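Local coordinates for resiniferatoxin-binding, phosphotriesterase-related protein (Rhodobacter sphaeroides 2.4.1, PDB 3K2G) that binds two zinc ions in a TIM barrel of the phosphotriesterase family and probably hydrolyses phosphoric ester bonds, at residues I299-V307 with G318-L327. Sequence-based numbering, arbitrary orientation.
Sequences ILLSHDVFV and GYAFVTKHFL. With ZN (zinc ion), chain I; DTV ((2S,3S)-1,4-dimercaptobutane-2,3-diol), chain K.
His-303 reaches into the first turn of helix 321-332, where its NE2 accepts a hydrogen bond from Val-322 N (2.9 Å, N-H...N angle 160°). The donor is tilted 32° out of the ring plane. Since NE2 is the acceptor, the proton of the neutral imidazole probably lies on ND1, which is hydrogen-bonded elsewhere. The ring is sandwiched: Val-322 CG2 lies over one face, 3.5 Å from the ring centroid in a CH-pi contact, while Gly-318 O stands over the rim of the opposite face, 3.5 Å from CD2. Val-322 thus holds the imidazole twice, by backbone N-H and by methyl. With chi1 of 165°, its CG1 is anti to the backbone N, which leaves CG2 for the imidazole and turns CG1 to Leu-301 CB.

On the side nearer the metal, Val-305 crosses Tyr-319 at about a right angle, setting CB and CG2 each 3.5 Å from CE1 of the tyrosine ring. The phenol OH is hydrogen-bonded to the backbone oxygen of His-36, a zinc ligand. At the other end, the Leu-301 methyls meet Phe-326, CD2 lying 3.9 Å from CE2, and helix 280-292 adds Ile-287 to this apolar layer.

His-303 and Val-305 are thus both anchored on the helix side. Asp-304, the residue between them, points away from the helix and binds zinc through OD1 (2.3 Å), alongside His-34, His-36 and Glu-177. Its OD2 accepts a hydrogen bond from the zinc-bound water. Glu-35 secures the same loop by accepting from the backbone N-H groups of His-303 and Val-305. This is the C-terminal end of a TIM-barrel strand, where the loop after strand 299-301 delivers the metal-binding aspartate of the binuclear phosphotriesterase site and the following helix packs outside.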
loop_
_atom_site.group_PDB
_atom_site.type_symbol
_atom_site.label_atom_id
_atom_site.label_comp_id
_atom_site.label_asym_id
_atom_site.label_seq_id
_atom_site.Cartn_x
_atom_site.Cartn_y
_atom_site.Cartn_z
ATOM N N ILE B 299 -0.668 -17.004 17.049
ATOM C CA ILE B 299 -1.994 -16.822 16.466
ATOM C C ILE B 299 -3.065 -17.798 16.948
ATOM O O ILE B 299 -2.876 -19.015 16.900
ATOM C CB ILE B 299 -1.917 -16.896 14.925
ATOM C CG1 ILE B 299 -0.909 -15.856 14.417
ATOM C CG2 ILE B 299 -3.299 -16.646 14.324
ATOM C CD1 ILE B 299 -0.691 -15.880 12.922
ATOM N N LEU B 300 -4.193 -17.245 17.398
ATOM C CA LEU B 300 -5.328 -18.033 17.882
ATOM C C LEU B 300 -6.576 -17.685 17.065
ATOM O O LEU B 300 -6.741 -16.542 16.638
ATOM C CB LEU B 300 -5.595 -17.744 19.363
ATOM C CG LEU B 300 -4.460 -18.082 20.337
ATOM C CD1 LEU B 300 -4.865 -17.706 21.750
ATOM C CD2 LEU B 300 -4.141 -19.572 20.252
ATOM N N LEU B 301 -7.449 -18.674 16.874
ATOM C CA LEU B 301 -8.672 -18.512 16.078
ATOM C C LEU B 301 -9.933 -18.993 16.795
ATOM O O LEU B 301 -9.916 -20.031 17.440
ATOM C CB LEU B 301 -8.553 -19.315 14.788
ATOM C CG LEU B 301 -7.324 -19.174 13.890
ATOM C CD1 LEU B 301 -7.373 -20.251 12.803
ATOM C CD2 LEU B 301 -7.280 -17.794 13.279
ATOM N N SER B 302 -11.029 -18.254 16.659
ATOM C CA SER B 302 -12.297 -18.659 17.271
ATOM C C SER B 302 -13.430 -17.808 16.678
ATOM O O SER B 302 -13.162 -16.951 15.832
ATOM C CB SER B 302 -12.226 -18.504 18.795
ATOM O OG SER B 302 -12.689 -19.680 19.448
ATOM N N HIS B 303 -14.678 -18.044 17.096
ATOM C CA HIS B 303 -15.816 -17.272 16.568
ATOM C C HIS B 303 -16.380 -16.221 17.522
ATOM O O HIS B 303 -17.031 -15.263 17.091
ATOM C CB HIS B 303 -17.020 -18.162 16.210
ATOM C CG HIS B 303 -16.679 -19.463 15.553
ATOM N ND1 HIS B 303 -16.164 -20.536 16.249
ATOM C CD2 HIS B 303 -16.875 -19.897 14.286
ATOM C CE1 HIS B 303 -16.061 -21.575 15.441
ATOM N NE2 HIS B 303 -16.486 -21.215 14.243
ATOM N N ASP B 304 -16.155 -16.407 18.815
ATOM C CA ASP B 304 -16.713 -15.510 19.819
ATOM C C ASP B 304 -18.242 -15.492 19.695
ATOM O O ASP B 304 -18.875 -14.433 19.689
ATOM C CB ASP B 304 -16.176 -14.080 19.696
ATOM C CG ASP B 304 -16.599 -13.206 20.870
ATOM O OD1 ASP B 304 -16.883 -13.777 21.945
ATOM O OD2 ASP B 304 -16.637 -11.964 20.741
ATOM N N VAL B 305 -18.826 -16.674 19.560
ATOM C CA VAL B 305 -20.279 -16.789 19.499
ATOM C C VAL B 305 -20.766 -16.159 20.802
ATOM O O VAL B 305 -20.365 -16.592 21.885
ATOM C CB VAL B 305 -20.720 -18.261 19.469
ATOM C CG1 VAL B 305 -22.217 -18.359 19.722
ATOM C CG2 VAL B 305 -20.362 -18.883 18.125
ATOM N N PHE B 306 -21.607 -15.131 20.710
ATOM C CA PHE B 306 -22.095 -14.474 21.914
ATOM C C PHE B 306 -23.536 -13.983 21.832
ATOM O O PHE B 306 -24.013 -13.326 22.748
ATOM C CB PHE B 306 -21.154 -13.318 22.305
ATOM C CG PHE B 306 -21.344 -12.068 21.499
ATOM C CD1 PHE B 306 -21.969 -10.954 22.058
ATOM C CD2 PHE B 306 -20.885 -11.993 20.191
ATOM C CE1 PHE B 306 -22.138 -9.785 21.321
ATOM C CE2 PHE B 306 -21.050 -10.830 19.441
ATOM C CZ PHE B 306 -21.677 -9.723 20.010
ATOM N N VAL B 307 -24.214 -14.296 20.730
ATOM C CA VAL B 307 -25.620 -13.930 20.535
ATOM C C VAL B 307 -26.293 -15.046 19.742
ATOM O O VAL B 307 -25.635 -15.754 18.981
ATOM C CB VAL B 307 -25.792 -12.596 19.764
ATOM C CG1 VAL B 307 -25.291 -11.424 20.614
ATOM C CG2 VAL B 307 -25.047 -12.653 18.442
ATOM N N GLY B 318 -22.447 -20.921 13.777
ATOM C CA GLY B 318 -22.265 -21.948 14.792
ATOM C C GLY B 318 -20.841 -22.057 15.308
ATOM O O GLY B 318 -20.049 -21.123 15.160
ATOM N N TYR B 319 -20.513 -23.206 15.901
ATOM C CA TYR B 319 -19.187 -23.458 16.475
ATOM C C TYR B 319 -18.274 -24.309 15.597
ATOM O O TYR B 319 -17.129 -24.552 15.970
ATOM C CB TYR B 319 -19.310 -24.167 17.832
ATOM C CG TYR B 319 -20.092 -23.422 18.885
ATOM C CD1 TYR B 319 -19.588 -22.264 19.473
ATOM C CD2 TYR B 319 -21.360 -23.863 19.276
ATOM C CE1 TYR B 319 -20.329 -21.557 20.427
ATOM C CE2 TYR B 319 -22.108 -23.163 20.222
ATOM C CZ TYR B 319 -21.588 -22.014 20.791
ATOM O OH TYR B 319 -22.332 -21.323 21.718
ATOM N N ALA B 320 -18.762 -24.771 14.448
ATOM C CA ALA B 320 -17.934 -25.604 13.574
ATOM C C ALA B 320 -17.469 -24.878 12.315
ATOM O O ALA B 320 -16.867 -25.482 11.428
ATOM C CB ALA B 320 -18.694 -26.870 13.189
ATOM N N PHE B 321 -17.738 -23.580 12.251
ATOM C CA PHE B 321 -17.383 -22.771 11.092
ATOM C C PHE B 321 -15.873 -22.614 10.887
ATOM O O PHE B 321 -15.366 -22.802 9.785
ATOM C CB PHE B 321 -18.046 -21.396 11.217
ATOM C CG PHE B 321 -17.880 -20.533 10.003
ATOM C CD1 PHE B 321 -18.663 -20.744 8.871
ATOM C CD2 PHE B 321 -16.931 -19.515 9.986
ATOM C CE1 PHE B 321 -18.504 -19.953 7.737
ATOM C CE2 PHE B 321 -16.761 -18.720 8.859
ATOM C CZ PHE B 321 -17.552 -18.939 7.731
ATOM N N VAL B 322 -15.150 -22.261 11.943
ATOM C CA VAL B 322 -13.709 -22.092 11.820
ATOM C C VAL B 322 -13.072 -23.347 11.238
ATOM O O VAL B 322 -12.304 -23.278 10.277
ATOM C CB VAL B 322 -13.070 -21.771 13.188
ATOM C CG1 VAL B 322 -11.554 -21.954 13.126
ATOM C CG2 VAL B 322 -13.394 -20.336 13.574
ATOM N N THR B 323 -13.428 -24.493 11.810
ATOM C CA THR B 323 -12.893 -25.784 11.381
ATOM C C THR B 323 -13.306 -26.227 9.986
ATOM O O THR B 323 -12.479 -26.695 9.205
ATOM C CB THR B 323 -13.320 -26.912 12.342
ATOM O OG1 THR B 323 -12.905 -26.594 13.674
ATOM C CG2 THR B 323 -12.683 -28.225 11.925
ATOM N N LYS B 324 -14.589 -26.085 9.681
ATOM C CA LYS B 324 -15.114 -26.527 8.397
ATOM C C LYS B 324 -14.923 -25.556 7.238
ATOM O O LYS B 324 -14.732 -25.973 6.094
ATOM C CB LYS B 324 -16.604 -26.844 8.548
ATOM C CG LYS B 324 -17.193 -27.660 7.403
ATOM C CD LYS B 324 -18.719 -27.625 7.414
ATOM C CE LYS B 324 -19.301 -28.059 8.747
ATOM N NZ LYS B 324 -20.788 -27.998 8.702
ATOM N N HIS B 325 -14.946 -24.262 7.523
ATOM C CA HIS B 325 -14.837 -23.294 6.448
ATOM C C HIS B 325 -13.632 -22.363 6.457
ATOM O O HIS B 325 -13.064 -22.095 5.401
ATOM C CB HIS B 325 -16.143 -22.499 6.386
ATOM C CG HIS B 325 -17.347 -23.354 6.126
ATOM N ND1 HIS B 325 -17.620 -23.903 4.892
ATOM C CD2 HIS B 325 -18.333 -23.781 6.950
ATOM C CE1 HIS B 325 -18.722 -24.627 4.964
ATOM N NE2 HIS B 325 -19.174 -24.570 6.202
ATOM N N PHE B 326 -13.220 -21.880 7.621
ATOM C CA PHE B 326 -12.080 -20.978 7.643
ATOM C C PHE B 326 -10.744 -21.674 7.372
ATOM O O PHE B 326 -9.919 -21.146 6.628
ATOM C CB PHE B 326 -12.013 -20.196 8.962
ATOM C CG PHE B 326 -11.031 -19.047 8.930
ATOM C CD1 PHE B 326 -11.176 -18.010 8.010
ATOM C CD2 PHE B 326 -9.954 -19.009 9.812
ATOM C CE1 PHE B 326 -10.254 -16.953 7.970
ATOM C CE2 PHE B 326 -9.034 -17.965 9.780
ATOM C CZ PHE B 326 -9.181 -16.934 8.859
ATOM N N LEU B 327 -10.521 -22.850 7.952
ATOM C CA LEU B 327 -9.257 -23.547 7.717
ATOM C C LEU B 327 -9.045 -23.703 6.205
ATOM O O LEU B 327 -7.974 -23.386 5.688
ATOM C CB LEU B 327 -9.236 -24.901 8.446
ATOM C CG LEU B 327 -9.391 -24.802 9.978
ATOM C CD1 LEU B 327 -9.160 -26.168 10.617
ATOM C CD2 LEU B 327 -8.408 -23.789 10.557
HETATM ZN ZN ZN I . -16.261 -13.004 24.040
HETATM S S1 DTV K . -18.557 -4.885 23.479
HETATM C C1 DTV K . -18.808 -6.416 24.504
HETATM C C2 DTV K . -20.187 -7.050 24.325
HETATM O O2 DTV K . -20.328 -7.420 22.962
HETATM C C3 DTV K . -20.328 -8.301 25.211
HETATM O O3 DTV K . -19.369 -9.258 24.829
HETATM C C4 DTV K . -21.709 -8.947 25.096
HETATM S S4 DTV K . -22.277 -9.640 26.670
HETATM O O HOH W 1 -16.361 -11.094 23.605
#